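Local coordinates for protein aminoglycoside 3'-phosphotransferase AphA1-IAB (Acinetobacter baumannii, PDB 4FEX) that confers resistance to kanamycin and related aminoglycosides, probably by transferring a phosphate group from ATP to the drug's 3'-hydroxyl, at residues L53-G58 with W96-A101. Numbering follows the deposited sequence.
Sequences LFLKHG and WLLTTA. With 0TO (N-(3-chlorophenyl)-6,7-dimethoxyquinazolin-4-amine), chain G.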
ATOM      1  N   LEU A  53       5.387  -1.589 -18.847  1.00 47.42           N
ATOM      2  CA  LEU A  53       3.991  -1.727 -18.462  1.00 48.06           C
ATOM      3  C   LEU A  53       3.842  -2.846 -17.458  1.00 52.14           C
ATOM      4  O   LEU A  53       4.610  -3.804 -17.482  1.00 56.34           O
ATOM      5  CB  LEU A  53       3.117  -2.050 -19.677  1.00 49.85           C
ATOM      6  CG  LEU A  53       2.862  -1.058 -20.817  1.00 48.41           C
ATOM      7  CD1 LEU A  53       1.683  -1.546 -21.634  1.00 52.97           C
ATOM      8  CD2 LEU A  53       2.596   0.335 -20.323  1.00 44.29           C
ATOM      9  N   PHE A  54       2.854  -2.742 -16.577  1.00 43.31           N
ATOM     10  CA  PHE A  54       2.505  -3.890 -15.749  1.00 45.52           C
ATOM     11  C   PHE A  54       1.107  -4.382 -16.062  1.00 44.30           C
ATOM     12  O   PHE A  54       0.199  -3.592 -16.287  1.00 50.37           O
ATOM     13  CB  PHE A  54       2.626  -3.572 -14.261  1.00 47.66           C
ATOM     14  CG  PHE A  54       4.037  -3.441 -13.788  1.00 47.62           C
ATOM     15  CD1 PHE A  54       4.757  -4.559 -13.401  1.00 53.21           C
ATOM     16  CD2 PHE A  54       4.646  -2.207 -13.733  1.00 42.28           C
ATOM     17  CE1 PHE A  54       6.060  -4.437 -12.961  1.00 54.02           C
ATOM     18  CE2 PHE A  54       5.939  -2.080 -13.299  1.00 47.32           C
ATOM     19  CZ  PHE A  54       6.647  -3.189 -12.907  1.00 50.37           C
ATOM     20  N   LEU A  55       0.943  -5.693 -16.076  1.00 40.72           N
ATOM     21  CA  LEU A  55      -0.350  -6.300 -16.271  1.00 38.65           C
ATOM     22  C   LEU A  55      -0.600  -7.160 -15.043  1.00 45.09           C
ATOM     23  O   LEU A  55       0.145  -8.101 -14.794  1.00 55.82           O
ATOM     24  CB  LEU A  55      -0.324  -7.140 -17.550  1.00 47.80           C
ATOM     25  CG  LEU A  55      -1.547  -7.962 -17.958  1.00 48.98           C
ATOM     26  CD1 LEU A  55      -2.790  -7.099 -18.085  1.00 48.25           C
ATOM     27  CD2 LEU A  55      -1.268  -8.656 -19.273  1.00 53.76           C
ATOM     28  N   LYS A  56      -1.601  -6.806 -14.241  1.00 45.14           N
ATOM     29  CA  LYS A  56      -1.973  -7.596 -13.065  1.00 47.02           C
ATOM     30  C   LYS A  56      -3.070  -8.553 -13.514  1.00 50.00           C
ATOM     31  O   LYS A  56      -3.947  -8.149 -14.274  1.00 45.84           O
ATOM     32  CB  LYS A  56      -2.494  -6.698 -11.928  1.00 41.87           C
ATOM     33  CG  LYS A  56      -1.552  -6.486 -10.728  1.00 49.78           C
ATOM     34  CD  LYS A  56      -2.351  -6.323  -9.423  1.00 55.82           C
ATOM     35  CE  LYS A  56      -1.467  -6.223  -8.166  1.00 68.31           C
ATOM     36  NZ  LYS A  56      -2.055  -6.855  -6.904  1.00 63.13           N
ATOM     37  N   HIS A  57      -3.018  -9.819 -13.091  1.00 50.06           N
ATOM     38  CA  HIS A  57      -4.104 -10.752 -13.415  1.00 44.46           C
ATOM     39  C   HIS A  57      -4.595 -11.490 -12.198  1.00 51.08           C
ATOM     40  O   HIS A  57      -3.821 -12.125 -11.487  1.00 57.55           O
ATOM     41  CB  HIS A  57      -3.717 -11.758 -14.496  1.00 48.37           C
ATOM     42  CG  HIS A  57      -4.753 -12.815 -14.733  1.00 54.27           C
ATOM     43  ND1 HIS A  57      -4.435 -14.099 -15.119  1.00 58.05           N
ATOM     44  CD2 HIS A  57      -6.104 -12.780 -14.639  1.00 59.95           C
ATOM     45  CE1 HIS A  57      -5.541 -14.811 -15.248  1.00 55.20           C
ATOM     46  NE2 HIS A  57      -6.568 -14.037 -14.957  1.00 61.01           N
ATOM     47  N   GLY A  58      -5.897 -11.405 -11.967  1.00 47.34           N
ATOM     48  CA  GLY A  58      -6.508 -12.058 -10.834  1.00 46.94           C
ATOM     49  C   GLY A  58      -7.583 -12.996 -11.328  1.00 56.19           C
ATOM     50  O   GLY A  58      -8.338 -12.661 -12.247  1.00 53.56           O
ATOM     51  N   TRP A  96      -8.216  -8.301 -15.662  1.00 43.88           N
ATOM     52  CA  TRP A  96      -6.904  -7.979 -16.190  1.00 44.90           C
ATOM     53  C   TRP A  96      -6.719  -6.469 -16.097  1.00 48.35           C
ATOM     54  O   TRP A  96      -7.623  -5.713 -16.442  1.00 45.06           O
ATOM     55  CB  TRP A  96      -6.794  -8.450 -17.634  1.00 46.17           C
ATOM     56  CG  TRP A  96      -7.136  -9.889 -17.803  1.00 56.20           C
ATOM     57  CD1 TRP A  96      -8.387 -10.461 -17.790  1.00 58.67           C
ATOM     58  CD2 TRP A  96      -6.212 -10.959 -18.005  1.00 57.49           C
ATOM     59  NE1 TRP A  96      -8.286 -11.826 -17.973  1.00 57.29           N
ATOM     60  CE2 TRP A  96      -6.961 -12.150 -18.109  1.00 53.73           C
ATOM     61  CE3 TRP A  96      -4.823 -11.023 -18.119  1.00 56.03           C
ATOM     62  CZ2 TRP A  96      -6.364 -13.377 -18.318  1.00 67.42           C
ATOM     63  CZ3 TRP A  96      -4.235 -12.244 -18.322  1.00 61.24           C
ATOM     64  CH2 TRP A  96      -5.000 -13.406 -18.421  1.00 68.95           C
ATOM     65  N   LEU A  97      -5.556  -6.042 -15.614  1.00 49.83           N
ATOM     66  CA  LEU A  97      -5.267  -4.625 -15.412  1.00 43.77           C
ATOM     67  C   LEU A  97      -3.917  -4.232 -15.990  1.00 39.23           C
ATOM     68  O   LEU A  97      -2.894  -4.630 -15.467  1.00 39.96           O
ATOM     69  CB  LEU A  97      -5.292  -4.276 -13.918  1.00 36.65           C
ATOM     70  CG  LEU A  97      -4.971  -2.801 -13.636  1.00 34.70           C
ATOM     71  CD1 LEU A  97      -5.693  -1.887 -14.607  1.00 40.58           C
ATOM     72  CD2 LEU A  97      -5.347  -2.446 -12.233  1.00 27.61           C
ATOM     73  N   LEU A  98      -3.926  -3.418 -17.042  1.00 39.93           N
ATOM     74  CA  LEU A  98      -2.698  -2.948 -17.671  1.00 35.57           C
ATOM     75  C   LEU A  98      -2.444  -1.491 -17.318  1.00 39.95           C
ATOM     76  O   LEU A  98      -3.288  -0.632 -17.582  1.00 39.89           O
ATOM     77  CB  LEU A  98      -2.790  -3.102 -19.194  1.00 43.19           C
ATOM     78  CG  LEU A  98      -1.496  -3.043 -20.026  1.00 47.68           C
ATOM     79  CD1 LEU A  98      -0.561  -4.219 -19.689  1.00 41.39           C
ATOM     80  CD2 LEU A  98      -1.802  -2.989 -21.531  1.00 43.11           C
ATOM     81  N   THR A  99      -1.284  -1.211 -16.729  1.00 36.67           N
ATOM     82  CA  THR A  99      -0.924   0.157 -16.349  1.00 39.31           C
ATOM     83  C   THR A  99       0.469   0.553 -16.840  1.00 43.37           C
ATOM     84  O   THR A  99       1.282  -0.298 -17.206  1.00 44.10           O
ATOM     85  CB  THR A  99      -0.972   0.336 -14.824  1.00 43.77           C
ATOM     86  OG1 THR A  99      -0.175  -0.684 -14.201  1.00 42.40           O
ATOM     87  CG2 THR A  99      -2.412   0.214 -14.323  1.00 43.82           C
ATOM     88  N   THR A 100       0.749   1.847 -16.856  1.00 40.52           N
ATOM     89  CA  THR A 100       2.084   2.299 -17.198  1.00 36.87           C
ATOM     90  C   THR A 100       2.930   2.151 -15.945  1.00 47.92           C
ATOM     91  O   THR A 100       2.406   2.140 -14.835  1.00 47.18           O
ATOM     92  CB  THR A 100       2.085   3.769 -17.598  1.00 41.60           C
ATOM     93  OG1 THR A 100       1.449   4.521 -16.565  1.00 62.92           O
ATOM     94  CG2 THR A 100       1.315   3.990 -18.889  1.00 38.84           C
ATOM     95  N   ALA A 101       4.239   2.034 -16.111  1.00 52.01           N
ATOM     96  CA  ALA A 101       5.111   1.912 -14.956  1.00 50.53           C
ATOM     97  C   ALA A 101       5.578   3.270 -14.507  1.00 52.26           C
ATOM     98  O   ALA A 101       5.718   4.184 -15.312  1.00 49.69           O
ATOM     99  CB  ALA A 101       6.313   1.021 -15.252  1.00 44.75           C
TER
HETATM  100  C21 0TO G 302      -0.288  -2.890 -10.276  0.74 62.84           C
HETATM  101  C20 0TO G 302       0.230  -1.651 -10.630  0.74 74.15           C
HETATM  102 CL   0TO G 302      -0.802  -0.408 -11.244  0.74 82.11          CL
HETATM  103  C18 0TO G 302       1.591  -1.384 -10.490  0.74 67.68           C
HETATM  104  C19 0TO G 302       0.601  -3.841  -9.786  0.74 75.27           C
HETATM  105  C17 0TO G 302       1.964  -3.551  -9.623  0.74 76.06           C
HETATM  106  C7  0TO G 302       2.504  -2.350 -10.072  0.74 62.77           C
HETATM  107  N6  0TO G 302       3.790  -2.052  -9.835  0.74 54.99           N
HETATM  108  C4  0TO G 302       4.461  -0.936 -10.208  0.74 62.28           C
HETATM  109  N5  0TO G 302       4.011  -0.037 -11.114  0.74 60.25           N
HETATM  110  C8  0TO G 302       4.751   0.997 -11.510  0.74 55.94           C
HETATM  111  N9  0TO G 302       6.001   1.175 -11.097  0.74 50.00           N
HETATM  112  C2  0TO G 302       5.796  -0.814  -9.855  0.74 56.84           C
HETATM  113  C1  0TO G 302       6.537   0.294 -10.256  0.74 46.34           C
HETATM  114  C3  0TO G 302       6.326  -1.715  -8.949  0.74 60.87           C
HETATM  115  C10 0TO G 302       7.629  -1.557  -8.501  0.74 65.60           C
HETATM  116  O11 0TO G 302       8.141  -2.473  -7.631  0.74 77.28           O
HETATM  117  C14 0TO G 302       7.794  -2.088  -6.272  0.74 63.77           C
HETATM  118  C12 0TO G 302       8.394  -0.473  -8.933  0.74 67.93           C
HETATM  119  C15 0TO G 302       7.840   0.459  -9.820  0.74 60.66           C
HETATM  120  O13 0TO G 302       9.678  -0.333  -8.484  0.74 63.72           O
HETATM  121  C16 0TO G 302      10.485   0.245  -9.521  0.74 55.00           C
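Phe54 O receives the amide of Thr99 at 2.8 Å, Thr99 N to Phe54 O, in a nearly straight bond with an N-H...O angle of 166°; Leu98 CA adds a weaker CH...O contact to the same oxygen. The return bond, from Phe54 N to Thr99 O, completes one antiparallel hydrogen-bonded pair, and Lys56 with Leu97 forms the next. Strands 53-59 and 94-100 are thereby joined as neighbours in the five-stranded N-lobe sheet of this kinase-like fold.

The two faces carry different chemistry. On the face of Phe54, Lys56 and Thr99 lies the bound anilinoquinazoline. Phe54, with CG anti to its carbonyl carbon (chi1 -72°), presents one ring face to the ligand's linking amine and pyrimidine portion, CD2 standing 3.5 Å from ligand N5. Ala101 CB meets the same ring obliquely, 3.7 Å from Phe54 CE2. The aliphatic stem of Lys56 runs along the chlorophenyl ring, Lys56 CG being 3.5 Å from ligand C19, while its NZ makes a long, weak ion pair with Glu69. The chlorine nestles against both branches of Thr99, and Leu97 packs on Val66 and Met70 of helix 61-76.

On the opposite face, the side chains of His57 and Trp96 run in the same direction and their rings stack face to face, the imidazole over the six-membered ring with centroids 3.6 Å apart and planes at 8°. Asp94, hydrogen-bonded to His57 NE2, helps fix the imidazole's rotation and would tend to favour its protonation. Further along, Leu55 CB touches Leu98 CD1 at 3.6 Å, and Leu53 CD1 reaches Leu98 CD2.

Backbone bonding thus sets the strand register, leaving apolar surface and a threonine to receive a flat chlorinated ligand in what is, in kinase-like folds, the nucleotide cleft.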